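Local coordinates for C protein alpha-antigen (Streptococcus agalactiae, PDB 1YWM) that possibly contributes to virulence and immunity as a peptidoglycan-anchored surface protein, represented here by its N-terminal domain, at residues G64-Y69 / N95-D100; G23-L28 / V60-F65; S91-I96 / I113-L118; S82-T87 / L118-S123. One frame throughout, in Å; residues are numbered along the deposited sequence.

Contacts 1 and 3 are consecutive strand pairings of one sheet: both use strand 88-97 and share N95 and I96, with centres about 13 Å apart. Contact 2 belongs to the small two-stranded sheet packed against it; its centre is about 8 Å from that of contact 1, they share G64 and F65, and A26 CB meets I96 CD1 at 3.6 Å. Contact 4 uses the far end of strand 113-121, shares L118 with contact 3, and lies toward the helical bundle, about 25 Å between centres from contact 1. The dimercaptobutanediol pocket lies at contact 1, through T66, F97, G98 and E99; the molecule probably came from the crystallisation liquor.

Contact 1: residues G64-Y69 / N95-D100; sequences GFTAKY and NIFGED
T66 and F97 face each other as a hydrogen-bonded antiparallel pair, their side chains crossing at about a right angle on one face of the sheet. T66 OG1 sits 3.8 Å from F97 CB, while T66 O lies near the plane of the F97 ring at its edge. With CG anti to its own carbonyl carbon (chi1 -61°), F97 sends its ring back along the strand toward K68, where CE1 meets K68 CB at 4.0 Å; the bent lysine chain then leads away. The opposite face carries the non-hydrogen-bonded pair A67 and I96, joined where I96 CD1 touches A67 CB at 3.8 Å. The other branch, I96 CG2, reaches F65 CD2 at 4.1 Å. Four nearly straight N-H...O bonds fix this register, among them F97 N to T66 O at 2.9 Å and K68 N to N95 O at 3.0 Å. Beyond F65, E99 CG packs on G64 O at 3.5 Å, and one water donates a hydrogen bond to G64 O and accepts one from E99 N, bridging the two backbones. Strands 66-73 and 88-97 are neighbours in the larger sheet of the fibronectin-type beta sandwich, and T66, F97, G98 and E99, together with G101, form the pocket that holds dimercaptobutanediol.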
loop_
_atom_site.group_PDB
_atom_site.type_symbol
_atom_site.label_atom_id
_atom_site.label_comp_id
_atom_site.label_asym_id
_atom_site.label_seq_id
_atom_site.Cartn_x
_atom_site.Cartn_y
_atom_site.Cartn_z
ATOM N N GLY A 64 -2.505 30.013 4.498
ATOM C CA GLY A 64 -3.508 30.508 5.415
ATOM C C GLY A 64 -4.512 29.463 5.859
ATOM O O GLY A 64 -5.386 29.762 6.673
ATOM N N PHE A 65 -4.403 28.243 5.327
ATOM C CA PHE A 65 -5.331 27.176 5.701
ATOM C C PHE A 65 -4.605 25.966 6.272
ATOM O O PHE A 65 -3.457 25.695 5.906
ATOM C CB PHE A 65 -6.150 26.778 4.476
ATOM C CG PHE A 65 -7.085 27.860 4.029
ATOM C CD1 PHE A 65 -6.706 28.760 3.041
ATOM C CD2 PHE A 65 -8.312 28.025 4.651
ATOM C CE1 PHE A 65 -7.560 29.785 2.646
ATOM C CE2 PHE A 65 -9.185 29.075 4.252
ATOM C CZ PHE A 65 -8.795 29.939 3.252
ATOM N N THR A 66 -5.256 25.262 7.189
ATOM C CA THR A 66 -4.726 23.994 7.694
ATOM C C THR A 66 -5.744 22.879 7.474
ATOM O O THR A 66 -6.915 23.150 7.218
ATOM C CB THR A 66 -4.369 24.081 9.190
ATOM O OG1 THR A 66 -5.531 24.464 9.939
ATOM C CG2 THR A 66 -3.335 25.222 9.452
ATOM N N ALA A 67 -5.302 21.629 7.600
ATOM C CA ALA A 67 -6.184 20.481 7.393
ATOM C C ALA A 67 -6.025 19.535 8.555
ATOM O O ALA A 67 -4.934 19.437 9.117
ATOM C CB ALA A 67 -5.822 19.769 6.072
ATOM N N LYS A 68 -7.123 18.899 8.955
ATOM C CA LYS A 68 -7.069 17.814 9.933
ATOM C C LYS A 68 -7.765 16.649 9.254
ATOM O O LYS A 68 -8.849 16.821 8.685
ATOM C CB LYS A 68 -7.759 18.185 11.259
ATOM C CG LYS A 68 -7.877 16.966 12.205
ATOM C CD LYS A 68 -7.772 17.239 13.712
ATOM C CE LYS A 68 -7.101 16.044 14.444
ATOM N NZ LYS A 68 -8.001 15.128 15.193
ATOM N N TYR A 69 -7.116 15.487 9.236
ATOM C CA TYR A 69 -7.733 14.333 8.564
ATOM C C TYR A 69 -8.592 13.514 9.497
ATOM O O TYR A 69 -8.375 13.491 10.711
ATOM C CB TYR A 69 -6.666 13.446 7.910
ATOM C CG TYR A 69 -5.683 12.787 8.837
ATOM C CD1 TYR A 69 -4.395 13.314 9.013
ATOM C CD2 TYR A 69 -6.011 11.606 9.485
ATOM C CE1 TYR A 69 -3.460 12.663 9.858
ATOM C CE2 TYR A 69 -5.118 10.965 10.327
ATOM C CZ TYR A 69 -3.837 11.491 10.487
ATOM O OH TYR A 69 -2.978 10.817 11.321
ATOM N N ASN A 95 -10.666 17.964 6.680
ATOM C CA ASN A 95 -11.461 19.126 7.092
ATOM C C ASN A 95 -10.513 20.324 7.047
ATOM O O ASN A 95 -9.455 20.274 7.635
ATOM C CB ASN A 95 -12.019 18.874 8.509
ATOM C CG ASN A 95 -13.098 17.753 8.514
ATOM O OD1 ASN A 95 -13.839 17.611 7.551
ATOM N ND2 ASN A 95 -13.141 16.945 9.576
ATOM N N ILE A 96 -10.941 21.407 6.402
ATOM C CA ILE A 96 -10.070 22.533 6.110
ATOM C C ILE A 96 -10.500 23.699 7.033
ATOM O O ILE A 96 -11.697 23.990 7.151
ATOM C CB ILE A 96 -10.198 22.938 4.627
ATOM C CG1 ILE A 96 -10.007 21.712 3.684
ATOM C CG2 ILE A 96 -9.212 24.042 4.261
ATOM C CD1 ILE A 96 -8.699 20.937 3.931
ATOM N N PHE A 97 -9.519 24.338 7.647
ATOM C CA PHE A 97 -9.748 25.402 8.640
ATOM C C PHE A 97 -8.991 26.676 8.278
ATOM O O PHE A 97 -7.842 26.604 7.839
ATOM C CB PHE A 97 -9.262 24.922 10.020
ATOM C CG PHE A 97 -9.995 23.708 10.518
ATOM C CD1 PHE A 97 -9.508 22.421 10.240
ATOM C CD2 PHE A 97 -11.208 23.834 11.176
ATOM C CE1 PHE A 97 -10.214 21.281 10.652
ATOM C CE2 PHE A 97 -11.915 22.703 11.620
ATOM C CZ PHE A 97 -11.400 21.411 11.348
ATOM N N GLY A 98 -9.622 27.841 8.503
ATOM C CA GLY A 98 -8.913 29.108 8.397
ATOM C C GLY A 98 -8.048 29.369 9.615
ATOM O O GLY A 98 -8.002 28.562 10.554
ATOM N N GLU A 99 -7.357 30.512 9.591
ATOM C CA GLU A 99 -6.450 30.894 10.667
ATOM C C GLU A 99 -7.132 30.996 12.019
ATOM O O GLU A 99 -6.473 30.835 13.050
ATOM C CB GLU A 99 -5.748 32.205 10.333
ATOM C CG GLU A 99 -4.700 32.071 9.243
ATOM C CD GLU A 99 -4.251 33.419 8.695
ATOM O OE1 GLU A 99 -4.921 34.451 8.974
ATOM O OE2 GLU A 99 -3.220 33.442 7.982
ATOM N N ASP A 100 -8.448 31.214 12.042
ATOM C CA ASP A 100 -9.135 31.301 13.341
ATOM C C ASP A 100 -9.491 29.940 13.939
ATOM O O ASP A 100 -10.093 29.863 14.991
ATOM C CB ASP A 100 -10.393 32.177 13.227
ATOM C CG ASP A 100 -11.339 31.720 12.131
ATOM O OD1 ASP A 100 -11.190 30.578 11.640
ATOM O OD2 ASP A 100 -12.253 32.457 11.694
HETATM O O HOH W 1 -7.656 32.002 6.987
#

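Contact 2: residues G23-L28 / V60-F65; sequences GSAATL and VLEQGF
E62 lays its side chain along A25, and its backbone N donates to A25 O at 2.9 Å in an almost straight bond of 175°. From the root outward, E62 CB rests 3.6 Å from A25 O, and CG stays beside the same oxygen at a looser distance. CD then passes A25 CA at 3.8 Å. At the tip the two carboxylate oxygens part: OE1 lies 3.8 Å from A25 CB, and OE2 comes near S24 O. OE1 also accepts a hydrogen bond from a water 3.1 Å away, which donates a second one to G23 O, so the water ties the glutamate to the backbone ahead of S24. The methyl of A25 is packed from another side as well, since it stands over one face of the F65 ring in a CH-pi contact, CB being 3.7 Å from the ring centroid and 20° off the normal. A type II turn from E62 to F65, with G64 third in it, carries that ring back over A25, and E62 O lies in the ring plane at its edge. Further along, T27 and V60 pair with mutual hydrogen bonds, V60 N reaching T27 O at 2.7 Å. S24 OG accepts from A26 N in an ST turn and is also bonded to D112. The short sheet of strands 26-28 and 59-61 packs against the larger sheet, with A25, A26, L61 and F65 on I96 of strand 88-97, and, on strand 113-121, A26 on V114 and L28 on V116.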
loop_
_atom_site.group_PDB
_atom_site.type_symbol
_atom_site.label_atom_id
_atom_site.label_comp_id
_atom_site.label_asym_id
_atom_site.label_seq_id
_atom_site.Cartn_x
_atom_site.Cartn_y
_atom_site.Cartn_z
ATOM N N GLY A 23 -13.588 26.295 -5.192
ATOM C CA GLY A 23 -13.562 27.065 -3.961
ATOM C C GLY A 23 -12.749 26.443 -2.834
ATOM O O GLY A 23 -12.504 27.105 -1.838
ATOM N N SER A 24 -12.327 25.186 -2.982
ATOM C CA SER A 24 -11.567 24.497 -1.912
ATOM C C SER A 24 -10.145 24.997 -1.773
ATOM O O SER A 24 -9.481 25.289 -2.764
ATOM C CB SER A 24 -11.521 22.964 -2.108
ATOM O OG SER A 24 -10.694 22.351 -1.114
ATOM N N ALA A 25 -9.660 25.044 -0.532
ATOM C CA ALA A 25 -8.293 25.479 -0.281
ATOM C C ALA A 25 -7.324 24.299 -0.252
ATOM O O ALA A 25 -6.139 24.456 0.082
ATOM C CB ALA A 25 -8.245 26.248 1.040
ATOM N N ALA A 26 -7.825 23.106 -0.573
ATOM C CA ALA A 26 -6.974 21.911 -0.561
ATOM C C ALA A 26 -7.104 21.155 -1.876
ATOM O O ALA A 26 -8.151 21.178 -2.511
ATOM C CB ALA A 26 -7.332 20.985 0.605
ATOM N N THR A 27 -6.035 20.482 -2.273
ATOM C CA THR A 27 -6.125 19.600 -3.423
ATOM C C THR A 27 -5.269 18.339 -3.220
ATOM O O THR A 27 -4.200 18.370 -2.613
ATOM C CB THR A 27 -5.777 20.360 -4.737
ATOM O OG1 THR A 27 -5.977 19.488 -5.860
ATOM C CG2 THR A 27 -4.309 20.693 -4.805
ATOM N N LEU A 28 -5.762 17.234 -3.751
ATOM C CA LEU A 28 -5.116 15.939 -3.574
ATOM C C LEU A 28 -3.778 15.943 -4.302
ATOM O O LEU A 28 -3.713 16.366 -5.451
ATOM C CB LEU A 28 -6.027 14.854 -4.149
ATOM C CG LEU A 28 -6.109 13.500 -3.469
ATOM C CD1 LEU A 28 -6.429 13.654 -2.001
ATOM C CD2 LEU A 28 -7.155 12.631 -4.174
ATOM N N VAL A 60 -2.353 19.211 -0.904
ATOM C CA VAL A 60 -1.657 20.483 -1.011
ATOM C C VAL A 60 -2.615 21.573 -0.537
ATOM O O VAL A 60 -3.743 21.675 -1.017
ATOM C CB VAL A 60 -1.180 20.746 -2.464
ATOM C CG1 VAL A 60 -0.590 22.153 -2.599
ATOM C CG2 VAL A 60 -0.167 19.701 -2.897
ATOM N N LEU A 61 -2.151 22.378 0.410
ATOM C CA LEU A 61 -2.977 23.416 1.021
ATOM C C LEU A 61 -2.524 24.792 0.610
ATOM O O LEU A 61 -1.317 25.085 0.550
ATOM C CB LEU A 61 -2.861 23.355 2.529
ATOM C CG LEU A 61 -3.729 22.383 3.278
ATOM C CD1 LEU A 61 -3.074 22.213 4.620
ATOM C CD2 LEU A 61 -5.147 22.973 3.396
ATOM N N GLU A 62 -3.508 25.631 0.344
ATOM C CA GLU A 62 -3.307 27.056 0.134
ATOM C C GLU A 62 -2.779 27.722 1.403
ATOM O O GLU A 62 -3.075 27.285 2.536
ATOM C CB GLU A 62 -4.638 27.688 -0.294
ATOM C CG GLU A 62 -4.821 27.800 -1.797
ATOM C CD GLU A 62 -6.256 28.109 -2.214
ATOM O OE1 GLU A 62 -6.985 28.829 -1.472
ATOM O OE2 GLU A 62 -6.650 27.628 -3.302
ATOM N N GLN A 63 -1.979 28.771 1.220
ATOM C CA GLN A 63 -1.474 29.556 2.344
ATOM C C GLN A 63 -2.653 30.072 3.178
ATOM O O GLN A 63 -3.682 30.472 2.628
ATOM C CB GLN A 63 -0.604 30.718 1.837
ATOM C CG GLN A 63 0.261 31.391 2.914
ATOM C CD GLN A 63 -0.395 32.636 3.527
ATOM O OE1 GLN A 63 -0.101 33.001 4.674
ATOM N NE2 GLN A 63 -1.276 33.286 2.767
ATOM N N GLY A 64 -2.505 30.013 4.498
ATOM C CA GLY A 64 -3.508 30.508 5.415
ATOM C C GLY A 64 -4.512 29.463 5.859
ATOM O O GLY A 64 -5.386 29.762 6.673
ATOM N N PHE A 65 -4.403 28.243 5.327
ATOM C CA PHE A 65 -5.331 27.176 5.701
ATOM C C PHE A 65 -4.605 25.966 6.272
ATOM O O PHE A 65 -3.457 25.695 5.906
ATOM C CB PHE A 65 -6.150 26.778 4.476
ATOM C CG PHE A 65 -7.085 27.860 4.029
ATOM C CD1 PHE A 65 -6.706 28.760 3.041
ATOM C CD2 PHE A 65 -8.312 28.025 4.651
ATOM C CE1 PHE A 65 -7.560 29.785 2.646
ATOM C CE2 PHE A 65 -9.185 29.075 4.252
ATOM C CZ PHE A 65 -8.795 29.939 3.252
HETATM O O HOH W 2 -10.084 29.101 -1.171
#

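Contact 3: residues S91-I96 / I113-L118; sequences SLTYNI and IVSVAL
The Y94 ring meets strand 113-121 by its edge: V114 O and V116 CG2 both lie near the ring plane, the methyl 4.1 Å from CE2. At the ring's end OH is hydrogen-bonded to P55 O. The second flat group, the N95 amide, lies on the other face of the sheet beside I113 and points the same way; its OD1 sits only 3.1 Å from I113 CG2, a tight polar-apolar contact. I113 offers that methyl because CG1 takes the position between backbone N and carbonyl carbon (chi1 67°), which turns CG2 back toward the amide. T93 CG2 meets I113 CB at 4.1 Å, on the same flank as the amide, the two side chains slanting across each other. On the Y94 face, L92 and V116 form a hydrogen-bonded pair, and V116 N reaches L92 O at 2.7 Å. Y94 and V114 make the next such pair, with Y94 N to V114 O at 2.9 Å. At the far end the pairing changes character: A117 turns its side chain away from S91, while L118 CB packs on S91 CA at 4.0 Å. Strand 88-97 lies between strands 113-121 and 66-73, bonding to the latter through the backbones of S91, T93 and N95 with R72, V70 and K68. The face with L92, Y94, V114 and V116 is turned inward, where strand 26-28 packs A26 on V114 and L28 on V116.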
loop_
_atom_site.group_PDB
_atom_site.type_symbol
_atom_site.label_atom_id
_atom_site.label_comp_id
_atom_site.label_asym_id
_atom_site.label_seq_id
_atom_site.Cartn_x
_atom_site.Cartn_y
_atom_site.Cartn_z
ATOM N N SER A 91 -13.161 5.670 4.383
ATOM C CA SER A 91 -13.045 6.974 3.767
ATOM C C SER A 91 -11.998 7.782 4.510
ATOM O O SER A 91 -11.643 7.484 5.689
ATOM C CB SER A 91 -14.401 7.710 3.756
ATOM O OG SER A 91 -14.707 8.177 5.072
ATOM N N LEU A 92 -11.469 8.755 3.775
ATOM C CA LEU A 92 -10.460 9.681 4.245
ATOM C C LEU A 92 -11.017 11.071 3.908
ATOM O O LEU A 92 -11.422 11.329 2.763
ATOM C CB LEU A 92 -9.107 9.419 3.544
ATOM C CG LEU A 92 -7.990 10.493 3.642
ATOM C CD1 LEU A 92 -7.613 10.921 5.091
ATOM C CD2 LEU A 92 -6.734 10.060 2.894
ATOM N N THR A 93 -11.097 11.937 4.922
ATOM C CA THR A 93 -11.619 13.287 4.707
ATOM C C THR A 93 -10.635 14.280 5.288
ATOM O O THR A 93 -10.114 14.033 6.346
ATOM C CB THR A 93 -12.953 13.461 5.436
ATOM O OG1 THR A 93 -13.906 12.526 4.915
ATOM C CG2 THR A 93 -13.555 14.863 5.122
ATOM N N TYR A 94 -10.417 15.393 4.588
ATOM C CA TYR A 94 -9.609 16.465 5.110
ATOM C C TYR A 94 -10.598 17.595 5.421
ATOM O O TYR A 94 -11.294 18.083 4.534
ATOM C CB TYR A 94 -8.602 16.904 4.067
ATOM C CG TYR A 94 -7.584 15.822 3.781
ATOM C CD1 TYR A 94 -6.434 15.702 4.566
ATOM C CD2 TYR A 94 -7.823 14.878 2.780
ATOM C CE1 TYR A 94 -5.473 14.679 4.311
ATOM C CE2 TYR A 94 -6.883 13.845 2.519
ATOM C CZ TYR A 94 -5.718 13.767 3.285
ATOM O OH TYR A 94 -4.788 12.779 3.001
ATOM N N ASN A 95 -10.666 17.964 6.680
ATOM C CA ASN A 95 -11.461 19.126 7.092
ATOM C C ASN A 95 -10.513 20.324 7.047
ATOM O O ASN A 95 -9.455 20.274 7.635
ATOM C CB ASN A 95 -12.019 18.874 8.509
ATOM C CG ASN A 95 -13.098 17.753 8.514
ATOM O OD1 ASN A 95 -13.839 17.611 7.551
ATOM N ND2 ASN A 95 -13.141 16.945 9.576
ATOM N N ILE A 96 -10.941 21.407 6.402
ATOM C CA ILE A 96 -10.070 22.533 6.110
ATOM C C ILE A 96 -10.500 23.699 7.033
ATOM O O ILE A 96 -11.697 23.990 7.151
ATOM C CB ILE A 96 -10.198 22.938 4.627
ATOM C CG1 ILE A 96 -10.007 21.712 3.684
ATOM C CG2 ILE A 96 -9.212 24.042 4.261
ATOM C CD1 ILE A 96 -8.699 20.937 3.931
ATOM N N ILE A 113 -14.632 20.638 2.823
ATOM C CA ILE A 113 -14.057 19.353 3.192
ATOM C C ILE A 113 -13.647 18.612 1.911
ATOM O O ILE A 113 -14.248 18.804 0.844
ATOM C CB ILE A 113 -15.033 18.490 4.040
ATOM C CG1 ILE A 113 -16.270 18.035 3.252
ATOM C CG2 ILE A 113 -15.421 19.212 5.359
ATOM C CD1 ILE A 113 -17.109 16.949 4.030
ATOM N N VAL A 114 -12.612 17.784 2.002
ATOM C CA VAL A 114 -12.168 17.052 0.807
ATOM C C VAL A 114 -12.296 15.583 1.132
ATOM O O VAL A 114 -11.592 15.094 1.988
ATOM C CB VAL A 114 -10.735 17.390 0.409
ATOM C CG1 VAL A 114 -10.308 16.585 -0.872
ATOM C CG2 VAL A 114 -10.579 18.912 0.161
ATOM N N SER A 115 -13.234 14.913 0.464
ATOM C CA SER A 115 -13.544 13.509 0.729
ATOM C C SER A 115 -12.854 12.652 -0.314
ATOM O O SER A 115 -12.926 12.965 -1.503
ATOM C CB SER A 115 -15.052 13.286 0.599
ATOM O OG SER A 115 -15.747 14.196 1.425
ATOM N N VAL A 116 -12.186 11.591 0.137
ATOM C CA VAL A 116 -11.441 10.690 -0.740
ATOM C C VAL A 116 -11.855 9.229 -0.430
ATOM O O VAL A 116 -11.850 8.814 0.725
ATOM C CB VAL A 116 -9.884 10.831 -0.514
ATOM C CG1 VAL A 116 -9.134 10.264 -1.668
ATOM C CG2 VAL A 116 -9.454 12.335 -0.313
ATOM N N ALA A 117 -12.226 8.456 -1.444
ATOM C CA ALA A 117 -12.433 7.014 -1.250
ATOM C C ALA A 117 -11.078 6.408 -0.835
ATOM O O ALA A 117 -10.043 6.834 -1.357
ATOM C CB ALA A 117 -12.884 6.379 -2.543
ATOM N N LEU A 118 -11.110 5.463 0.100
ATOM C CA LEU A 118 -9.897 4.907 0.714
ATOM C C LEU A 118 -9.951 3.369 0.668
ATOM O O LEU A 118 -10.955 2.756 1.024
ATOM C CB LEU A 118 -9.746 5.362 2.175
ATOM C CG LEU A 118 -8.611 4.707 2.971
ATOM C CD1 LEU A 118 -7.270 5.060 2.246
ATOM C CD2 LEU A 118 -8.613 5.207 4.446
#

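Contact 4: residues S82-T87 / L118-S123; sequences SQLQST and LTIYDS
The loop between strands 76-78 and 88-97 crosses the end of strand 113-121 here, bringing L84, S86 and T87 onto I120 and the residues after it; the touching parts run 80° apart. I120 is the main apolar surface. Its CG1 is anti to the carbonyl carbon (chi1 -60°), which carries CD1 toward the loop to meet L84 CD1 at 3.9 Å, the two side chains meeting at a slant. Its other branch, CG2, lies against S86 O at 3.5 Å; that oxygen accepts a hydrogen bond from Q73 NE2, so the methyl packs beside a carbonyl already satisfied. T87 works through carbon atoms: CB stands 3.3 Å from I120 O, and CG2 reaches Y121 C at 3.7 Å and D122 CB at 3.8 Å. No hydrogen bond joins the two segments directly, although the next residue, G88, pairs its backbone with I120. This is the end of the beta sandwich that adjoins the antiparallel three-helix bundle: S123 holds the N-cap position before helix 124-137 without a capping bond from its side chain, T87 and Y121 touch Q168 of helix 168-182, and D122 bonds to both helices, its N donating to Q168 OE1 and its OD1 paired with T124 OG1. Within the loop, Q85 NE2 donates to S82 O at 3.2 Å, the acceptor lying in the plane of the glutamine amide.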
loop_
_atom_site.group_PDB
_atom_site.type_symbol
_atom_site.label_atom_id
_atom_site.label_comp_id
_atom_site.label_asym_id
_atom_site.label_seq_id
_atom_site.Cartn_x
_atom_site.Cartn_y
_atom_site.Cartn_z
ATOM N N SER A 82 -2.290 5.796 12.768
ATOM C CA SER A 82 -1.792 4.652 13.562
ATOM C C SER A 82 -2.905 3.799 14.202
ATOM O O SER A 82 -2.663 2.653 14.602
ATOM C CB SER A 82 -0.783 5.142 14.611
ATOM O OG SER A 82 -1.457 5.672 15.747
ATOM N N GLN A 83 -4.131 4.337 14.271
ATOM C CA GLN A 83 -5.277 3.573 14.773
ATOM C C GLN A 83 -5.921 2.612 13.767
ATOM O O GLN A 83 -6.760 1.778 14.163
ATOM C CB GLN A 83 -6.384 4.500 15.302
ATOM C CG GLN A 83 -5.930 5.506 16.360
ATOM C CD GLN A 83 -7.113 6.403 16.696
ATOM O OE1 GLN A 83 -7.408 7.332 15.953
ATOM N NE2 GLN A 83 -7.835 6.077 17.765
ATOM N N LEU A 84 -5.589 2.755 12.479
ATOM C CA LEU A 84 -6.122 1.848 11.467
ATOM C C LEU A 84 -5.551 0.449 11.717
ATOM O O LEU A 84 -4.349 0.280 11.799
ATOM C CB LEU A 84 -5.763 2.296 10.050
ATOM C CG LEU A 84 -6.343 3.658 9.633
ATOM C CD1 LEU A 84 -5.979 3.948 8.224
ATOM C CD2 LEU A 84 -7.882 3.680 9.827
ATOM N N GLN A 85 -6.421 -0.533 11.834
ATOM C CA GLN A 85 -5.963 -1.891 12.187
ATOM C C GLN A 85 -6.633 -2.968 11.350
ATOM O O GLN A 85 -6.269 -4.143 11.416
ATOM C CB GLN A 85 -6.210 -2.176 13.668
ATOM C CG GLN A 85 -5.464 -1.254 14.648
ATOM C CD GLN A 85 -3.970 -1.541 14.736
ATOM O OE1 GLN A 85 -3.558 -2.702 14.800
ATOM N NE2 GLN A 85 -3.156 -0.481 14.744
ATOM N N SER A 86 -7.608 -2.572 10.565
ATOM C CA SER A 86 -8.364 -3.526 9.754
ATOM C C SER A 86 -8.308 -3.098 8.302
ATOM O O SER A 86 -8.340 -1.903 8.011
ATOM C CB SER A 86 -9.829 -3.552 10.209
ATOM O OG SER A 86 -9.926 -4.084 11.520
ATOM N N THR A 87 -8.252 -4.065 7.391
ATOM C CA THR A 87 -8.267 -3.770 5.961
ATOM C C THR A 87 -9.682 -3.701 5.401
ATOM O O THR A 87 -10.631 -4.156 6.023
ATOM C CB THR A 87 -7.475 -4.827 5.171
ATOM O OG1 THR A 87 -8.062 -6.108 5.419
ATOM C CG2 THR A 87 -6.045 -4.936 5.696
ATOM N N LEU A 118 -11.110 5.463 0.100
ATOM C CA LEU A 118 -9.897 4.907 0.714
ATOM C C LEU A 118 -9.951 3.369 0.668
ATOM O O LEU A 118 -10.955 2.756 1.024
ATOM C CB LEU A 118 -9.746 5.362 2.175
ATOM C CG LEU A 118 -8.611 4.707 2.971
ATOM C CD1 LEU A 118 -7.270 5.060 2.246
ATOM C CD2 LEU A 118 -8.613 5.207 4.446
ATOM N N THR A 119 -8.842 2.769 0.258
ATOM C CA THR A 119 -8.677 1.327 0.326
ATOM C C THR A 119 -7.567 1.018 1.321
ATOM O O THR A 119 -6.448 1.500 1.154
ATOM C CB THR A 119 -8.231 0.832 -1.071
ATOM O OG1 THR A 119 -9.312 0.989 -1.986
ATOM C CG2 THR A 119 -7.944 -0.733 -1.041
ATOM N N ILE A 120 -7.857 0.244 2.358
ATOM C CA ILE A 120 -6.816 -0.088 3.310
ATOM C C ILE A 120 -6.413 -1.544 3.035
ATOM O O ILE A 120 -7.264 -2.409 2.889
ATOM C CB ILE A 120 -7.299 0.043 4.773
ATOM C CG1 ILE A 120 -7.750 1.496 5.081
ATOM C CG2 ILE A 120 -6.191 -0.362 5.708
ATOM C CD1 ILE A 120 -8.534 1.591 6.386
ATOM N N TYR A 121 -5.115 -1.791 2.985
ATOM C CA TYR A 121 -4.625 -3.148 2.745
ATOM C C TYR A 121 -3.434 -3.381 3.630
ATOM O O TYR A 121 -3.014 -2.488 4.359
ATOM C CB TYR A 121 -4.303 -3.338 1.262
ATOM C CG TYR A 121 -3.127 -2.548 0.687
ATOM C CD1 TYR A 121 -3.245 -1.189 0.375
ATOM C CD2 TYR A 121 -1.898 -3.173 0.416
ATOM C CE1 TYR A 121 -2.165 -0.471 -0.196
ATOM C CE2 TYR A 121 -0.817 -2.464 -0.151
ATOM C CZ TYR A 121 -0.959 -1.127 -0.463
ATOM O OH TYR A 121 0.070 -0.401 -1.012
ATOM N N ASP A 122 -2.900 -4.595 3.612
ATOM C CA ASP A 122 -1.781 -4.892 4.488
ATOM C C ASP A 122 -0.919 -5.904 3.766
ATOM O O ASP A 122 -1.351 -7.048 3.577
ATOM C CB ASP A 122 -2.270 -5.501 5.786
ATOM C CG ASP A 122 -1.190 -5.585 6.821
ATOM O OD1 ASP A 122 -0.003 -5.336 6.487
ATOM O OD2 ASP A 122 -1.446 -5.825 8.010
ATOM N N SER A 123 0.281 -5.474 3.367
ATOM C CA SER A 123 1.219 -6.376 2.685
ATOM C C SER A 123 2.128 -7.164 3.681
ATOM O O SER A 123 3.015 -7.904 3.255
ATOM C CB SER A 123 2.066 -5.595 1.690
ATOM O OG SER A 123 2.902 -4.667 2.367
#